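Local coordinates for protein sifA (Salmonella typhimurium, PDB 3CXB), which is an effector delivered into host cells, where it interacts with host PLEKHM2 and is required for endosomal tubulation and formation of Salmonella-induced filaments, at residues 28-33 and 122-127; 146-151 and 159-164. One frame throughout, in Å; residues are numbered along the deposited sequence.

Each contact involves a beta hairpin, but the two hairpins belong to different sheets. Contact 1 sets helix 25-34 against the tight turn between strands 118-123 and 126-132 of a five-stranded antiparallel sheet; contact 2 pairs strands 145-153 and 158-167 within a three-stranded one. Their centres lie 29 Å apart and their nearest atoms about 16 Å apart, so they do not touch. They follow in series along the chain, the first closing before the second opens. Contact 1 is peripheral, 26 Å from the centre of the chain, whereas contact 2 lies 11 Å from it. The region that interacts with host PLEKHM2 spans nearly the whole chain and so ties neither contact to the binding surface.

Contact 1: 28-33 and 122-127; sequences KVLWEK and EVMGNL
Successive bends in the Met124 chain, at chi2 (-49°) and chi3 (-56°), fold its sulfur and methyl against helix 25-34, while Leu30 reaches out from the helix with CG anti to its backbone N (chi1 170°). The motif on the strand side is a beta hairpin closed by a type I' turn, Val123 to Asn126, and the contact is a helix packed on that turn. Met124 supplies much of the interface. Its CG lies 4.2 Å from Val29 CG1, the two side chains running antiparallel alongside one another, and its SD sits 4.1 Å from Leu30 CD1. The other branch of Leu30 works separately: CD2 meets Val123 CG1 at 4.1 Å, the two side chains being nearly perpendicular. Leu30 and Val123 are buried, and helix 42-54 backs them through Leu50 and Leu54. No hydrogen bond joins the segments, so the contact rests on apolar packing. The turn is held from within, since Val123 O accepts from both Asn126 N, at 3.1 Å, and Asn126 ND2, with Val123 O lying somewhat out of the plane of the Asn126 amide. Met124 also packs on Trp26 and Leu109. At the more open edge Lys33 extends across the end of the methionine, its CD 3.9 Å and its NZ 3.6 Å from Met124 CE.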
loop_
_atom_site.group_PDB
_atom_site.type_symbol
_atom_site.label_atom_id
_atom_site.label_comp_id
_atom_site.label_asym_id
_atom_site.label_seq_id
_atom_site.Cartn_x
_atom_site.Cartn_y
_atom_site.Cartn_z
ATOM N N LYS A 28 -13.897 -20.513 -15.485
ATOM C CA LYS A 28 -15.320 -20.585 -15.842
ATOM C C LYS A 28 -16.183 -21.082 -14.685
ATOM O O LYS A 28 -17.325 -20.651 -14.520
ATOM C CB LYS A 28 -15.550 -21.494 -17.054
ATOM C CG LYS A 28 -15.135 -20.876 -18.347
ATOM C CD LYS A 28 -15.384 -21.805 -19.498
ATOM C CE LYS A 28 -14.782 -21.233 -20.784
ATOM N NZ LYS A 28 -15.020 -22.105 -21.977
ATOM N N VAL A 29 -15.638 -21.994 -13.892
ATOM C CA VAL A 29 -16.370 -22.507 -12.754
ATOM C C VAL A 29 -16.414 -21.431 -11.667
ATOM O O VAL A 29 -17.406 -21.296 -10.958
ATOM C CB VAL A 29 -15.717 -23.819 -12.211
ATOM C CG1 VAL A 29 -14.263 -23.600 -11.963
ATOM C CG2 VAL A 29 -16.382 -24.260 -10.920
ATOM N N LEU A 30 -15.353 -20.643 -11.548
ATOM C CA LEU A 30 -15.327 -19.611 -10.519
ATOM C C LEU A 30 -16.222 -18.467 -10.920
ATOM O O LEU A 30 -16.950 -17.917 -10.100
ATOM C CB LEU A 30 -13.912 -19.075 -10.306
ATOM C CG LEU A 30 -13.901 -17.823 -9.424
ATOM C CD1 LEU A 30 -14.510 -18.147 -8.074
ATOM C CD2 LEU A 30 -12.508 -17.330 -9.243
ATOM N N TRP A 31 -16.163 -18.119 -12.198
ATOM C CA TRP A 31 -16.952 -17.015 -12.700
ATOM C C TRP A 31 -18.436 -17.309 -12.644
ATOM O O TRP A 31 -19.237 -16.423 -12.342
ATOM C CB TRP A 31 -16.546 -16.673 -14.126
ATOM C CG TRP A 31 -17.262 -15.470 -14.642
ATOM C CD1 TRP A 31 -18.157 -15.430 -15.671
ATOM C CD2 TRP A 31 -17.188 -14.141 -14.119
ATOM N NE1 TRP A 31 -18.650 -14.161 -15.820
ATOM C CE2 TRP A 31 -18.070 -13.347 -14.881
ATOM C CE3 TRP A 31 -16.466 -13.544 -13.075
ATOM C CZ2 TRP A 31 -18.250 -11.985 -14.634
ATOM C CZ3 TRP A 31 -16.647 -12.193 -12.828
ATOM C CH2 TRP A 31 -17.533 -11.429 -13.607
ATOM N N GLU A 32 -18.805 -18.553 -12.931
ATOM C CA GLU A 32 -20.203 -18.937 -12.902
ATOM C C GLU A 32 -20.744 -18.880 -11.487
ATOM O O GLU A 32 -21.950 -18.893 -11.281
ATOM C CB GLU A 32 -20.387 -20.347 -13.451
ATOM C CG GLU A 32 -21.683 -20.523 -14.217
ATOM C CD GLU A 32 -21.843 -19.473 -15.299
ATOM O OE1 GLU A 32 -20.883 -19.281 -16.084
ATOM O OE2 GLU A 32 -22.924 -18.843 -15.366
ATOM N N LYS A 33 -19.861 -18.807 -10.504
ATOM C CA LYS A 33 -20.319 -18.754 -9.128
ATOM C C LYS A 33 -20.198 -17.369 -8.506
ATOM O O LYS A 33 -20.882 -17.063 -7.529
ATOM C CB LYS A 33 -19.538 -19.766 -8.284
ATOM C CG LYS A 33 -19.771 -21.216 -8.710
ATOM C CD LYS A 33 -19.109 -22.223 -7.780
ATOM C CE LYS A 33 -19.459 -23.645 -8.214
ATOM N NZ LYS A 33 -18.906 -24.691 -7.307
ATOM N N GLU A 122 -5.586 -19.866 -3.890
ATOM C CA GLU A 122 -6.322 -21.071 -4.282
ATOM C C GLU A 122 -7.633 -20.690 -4.979
ATOM O O GLU A 122 -8.259 -19.683 -4.649
ATOM C CB GLU A 122 -6.603 -21.948 -3.065
ATOM C CG GLU A 122 -5.359 -22.560 -2.461
ATOM C CD GLU A 122 -5.644 -23.304 -1.180
ATOM O OE1 GLU A 122 -6.400 -24.306 -1.209
ATOM O OE2 GLU A 122 -5.107 -22.877 -0.135
ATOM N N VAL A 123 -8.034 -21.484 -5.961
ATOM C CA VAL A 123 -9.252 -21.214 -6.703
ATOM C C VAL A 123 -10.105 -22.453 -6.661
ATOM O O VAL A 123 -9.792 -23.445 -7.321
ATOM C CB VAL A 123 -8.968 -20.899 -8.175
ATOM C CG1 VAL A 123 -10.282 -20.729 -8.914
ATOM C CG2 VAL A 123 -8.123 -19.637 -8.294
ATOM N N MET A 124 -11.187 -22.383 -5.887
ATOM C CA MET A 124 -12.111 -23.504 -5.720
ATOM C C MET A 124 -11.416 -24.627 -4.975
ATOM O O MET A 124 -11.824 -25.781 -5.053
ATOM C CB MET A 124 -12.606 -24.017 -7.081
ATOM C CG MET A 124 -13.342 -22.977 -7.948
ATOM S SD MET A 124 -14.640 -22.073 -7.060
ATOM C CE MET A 124 -15.641 -23.473 -6.480
ATOM N N GLY A 125 -10.353 -24.273 -4.258
ATOM C CA GLY A 125 -9.599 -25.246 -3.489
ATOM C C GLY A 125 -8.323 -25.658 -4.189
ATOM O O GLY A 125 -7.537 -26.400 -3.620
ATOM N N ASN A 126 -8.108 -25.181 -5.413
ATOM C CA ASN A 126 -6.910 -25.528 -6.185
ATOM C C ASN A 126 -5.770 -24.535 -5.968
ATOM O O ASN A 126 -5.968 -23.328 -6.037
ATOM C CB ASN A 126 -7.270 -25.579 -7.662
ATOM C CG ASN A 126 -8.447 -26.480 -7.921
ATOM O OD1 ASN A 126 -8.344 -27.699 -7.778
ATOM N ND2 ASN A 126 -9.587 -25.887 -8.276
ATOM N N LEU A 127 -4.569 -25.032 -5.712
ATOM C CA LEU A 127 -3.453 -24.126 -5.478
ATOM C C LEU A 127 -3.073 -23.563 -6.822
ATOM O O LEU A 127 -2.684 -24.318 -7.703
ATOM C CB LEU A 127 -2.294 -24.892 -4.861
ATOM C CG LEU A 127 -0.932 -24.218 -4.816
ATOM C CD1 LEU A 127 -1.021 -22.901 -4.087
ATOM C CD2 LEU A 127 0.056 -25.156 -4.143
#

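Contact 2: 146-151 and 159-164; sequences AMIKRR and PLPSTL
Arg151 runs past Ser162 along most of its length. Its CB lies 4.2 Å from Ser162 CB; CG, placed between the backbone N and carbonyl carbon (chi1 63°), closes to 3.5 Å from that same carbon. CD passes it at 3.9 Å, and the bend at chi3 (73°) keeps NE within 3.5 Å of Ser162 CB, the guanidinium plane standing oblique to it. At the tip, the ion pairs of NH1 with Asp93 and NH2 with Glu91 are long and weak. Ser162 and Thr163 together face Lys149, a classic beta bulge in the antiparallel hairpin of strands 145-153 and 158-167, and Ser162 accordingly takes a helical psi of -49°. Two bonds span the bulge: Lys149 N donates to Thr163 O at 3.0 Å, and Ser162 N to Lys149 O. Beyond it, Leu160 N donates to Arg151 O at 3.2 Å, from above the carbonyl plane. The bulge puts both hydroxyls within reach of one carboxylate, Ser162 OG bonding to Asp93 OD1 and Thr163 OG1 to OD2. On the face of Ile148 and Leu164, Ile148 CG2 lies beside Pro161 CB at 3.7 Å, with Ile294 of helix 283-303 touching both Ile148 and Pro161.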
loop_
_atom_site.group_PDB
_atom_site.type_symbol
_atom_site.label_atom_id
_atom_site.label_comp_id
_atom_site.label_asym_id
_atom_site.label_seq_id
_atom_site.Cartn_x
_atom_site.Cartn_y
_atom_site.Cartn_z
ATOM N N ALA A 146 13.946 -6.146 8.134
ATOM C CA ALA A 146 12.781 -5.582 8.797
ATOM C C ALA A 146 11.559 -5.764 7.919
ATOM O O ALA A 146 11.559 -5.361 6.761
ATOM C CB ALA A 146 13.003 -4.108 9.062
ATOM N N MET A 147 10.517 -6.372 8.470
ATOM C CA MET A 147 9.295 -6.582 7.708
ATOM C C MET A 147 8.147 -5.900 8.431
ATOM O O MET A 147 8.310 -5.387 9.537
ATOM C CB MET A 147 8.980 -8.067 7.587
ATOM C CG MET A 147 8.610 -8.670 8.917
ATOM S SD MET A 147 7.524 -10.083 8.784
ATOM C CE MET A 147 8.768 -11.431 9.046
ATOM N N ILE A 148 6.981 -5.913 7.803
ATOM C CA ILE A 148 5.808 -5.297 8.383
ATOM C C ILE A 148 4.652 -6.254 8.273
ATOM O O ILE A 148 4.234 -6.588 7.167
ATOM C CB ILE A 148 5.399 -4.006 7.641
ATOM C CG1 ILE A 148 6.490 -2.950 7.754
ATOM C CG2 ILE A 148 4.116 -3.447 8.234
ATOM C CD1 ILE A 148 6.150 -1.683 6.994
ATOM N N LYS A 149 4.150 -6.701 9.420
ATOM C CA LYS A 149 2.997 -7.586 9.450
ATOM C C LYS A 149 1.768 -6.688 9.423
ATOM O O LYS A 149 1.875 -5.473 9.610
ATOM C CB LYS A 149 3.022 -8.459 10.701
ATOM C CG LYS A 149 4.139 -9.488 10.658
ATOM C CD LYS A 149 4.211 -10.339 11.917
ATOM C CE LYS A 149 5.446 -11.251 11.897
ATOM N NZ LYS A 149 5.627 -12.031 13.159
ATOM N N ARG A 150 0.602 -7.265 9.165
ATOM C CA ARG A 150 -0.589 -6.435 9.103
ATOM C C ARG A 150 -1.896 -7.186 9.303
ATOM O O ARG A 150 -1.984 -8.373 9.020
ATOM C CB ARG A 150 -0.612 -5.705 7.764
ATOM C CG ARG A 150 -0.749 -6.638 6.563
ATOM C CD ARG A 150 -0.355 -5.954 5.253
ATOM N NE ARG A 150 1.037 -6.204 4.880
ATOM C CZ ARG A 150 1.872 -5.263 4.447
ATOM N NH1 ARG A 150 3.120 -5.577 4.121
ATOM N NH2 ARG A 150 1.461 -4.004 4.354
ATOM N N ARG A 151 -2.907 -6.473 9.797
ATOM C CA ARG A 151 -4.232 -7.050 10.048
ATOM C C ARG A 151 -5.296 -6.089 9.504
ATOM O O ARG A 151 -5.089 -4.881 9.469
ATOM C CB ARG A 151 -4.424 -7.293 11.547
ATOM C CG ARG A 151 -4.396 -6.030 12.399
ATOM C CD ARG A 151 -4.575 -6.334 13.896
ATOM N NE ARG A 151 -3.383 -6.938 14.496
ATOM C CZ ARG A 151 -3.298 -8.197 14.914
ATOM N NH1 ARG A 151 -2.169 -8.639 15.447
ATOM N NH2 ARG A 151 -4.340 -9.016 14.805
ATOM N N PRO A 159 -6.138 -3.941 4.737
ATOM C CA PRO A 159 -5.243 -4.284 5.843
ATOM C C PRO A 159 -4.213 -3.175 6.005
ATOM O O PRO A 159 -3.793 -2.555 5.025
ATOM C CB PRO A 159 -4.639 -5.611 5.399
ATOM C CG PRO A 159 -4.701 -5.543 3.923
ATOM C CD PRO A 159 -6.026 -4.918 3.645
ATOM N N LEU A 160 -3.828 -2.897 7.244
ATOM C CA LEU A 160 -2.849 -1.846 7.481
ATOM C C LEU A 160 -1.762 -2.357 8.413
ATOM O O LEU A 160 -1.987 -3.280 9.212
ATOM C CB LEU A 160 -3.531 -0.592 8.072
ATOM C CG LEU A 160 -3.874 -0.480 9.572
ATOM C CD1 LEU A 160 -4.465 -1.802 10.085
ATOM C CD2 LEU A 160 -2.627 -0.149 10.378
ATOM N N PRO A 161 -0.567 -1.757 8.329
ATOM C CA PRO A 161 0.593 -2.121 9.145
ATOM C C PRO A 161 0.251 -2.318 10.629
ATOM O O PRO A 161 0.140 -1.346 11.367
ATOM C CB PRO A 161 1.538 -0.938 8.924
ATOM C CG PRO A 161 1.201 -0.502 7.563
ATOM C CD PRO A 161 -0.285 -0.538 7.559
ATOM N N SER A 162 0.085 -3.557 11.083
ATOM C CA SER A 162 -0.239 -3.758 12.497
ATOM C C SER A 162 0.995 -3.772 13.395
ATOM O O SER A 162 1.017 -3.077 14.407
ATOM C CB SER A 162 -1.045 -5.042 12.705
ATOM O OG SER A 162 -0.257 -6.183 12.489
ATOM N N THR A 163 2.021 -4.547 13.040
ATOM C CA THR A 163 3.238 -4.593 13.854
ATOM C C THR A 163 4.509 -4.592 13.001
ATOM O O THR A 163 4.553 -5.175 11.914
ATOM C CB THR A 163 3.280 -5.843 14.750
ATOM O OG1 THR A 163 3.537 -6.986 13.938
ATOM C CG2 THR A 163 1.945 -6.052 15.475
ATOM N N LEU A 164 5.548 -3.939 13.508
ATOM C CA LEU A 164 6.829 -3.850 12.815
ATOM C C LEU A 164 7.806 -4.915 13.314
ATOM O O LEU A 164 8.076 -5.001 14.506
ATOM C CB LEU A 164 7.430 -2.459 13.030
ATOM C CG LEU A 164 8.811 -2.102 12.468
ATOM C CD1 LEU A 164 9.857 -2.952 13.123
ATOM C CD2 LEU A 164 8.853 -2.308 10.960
#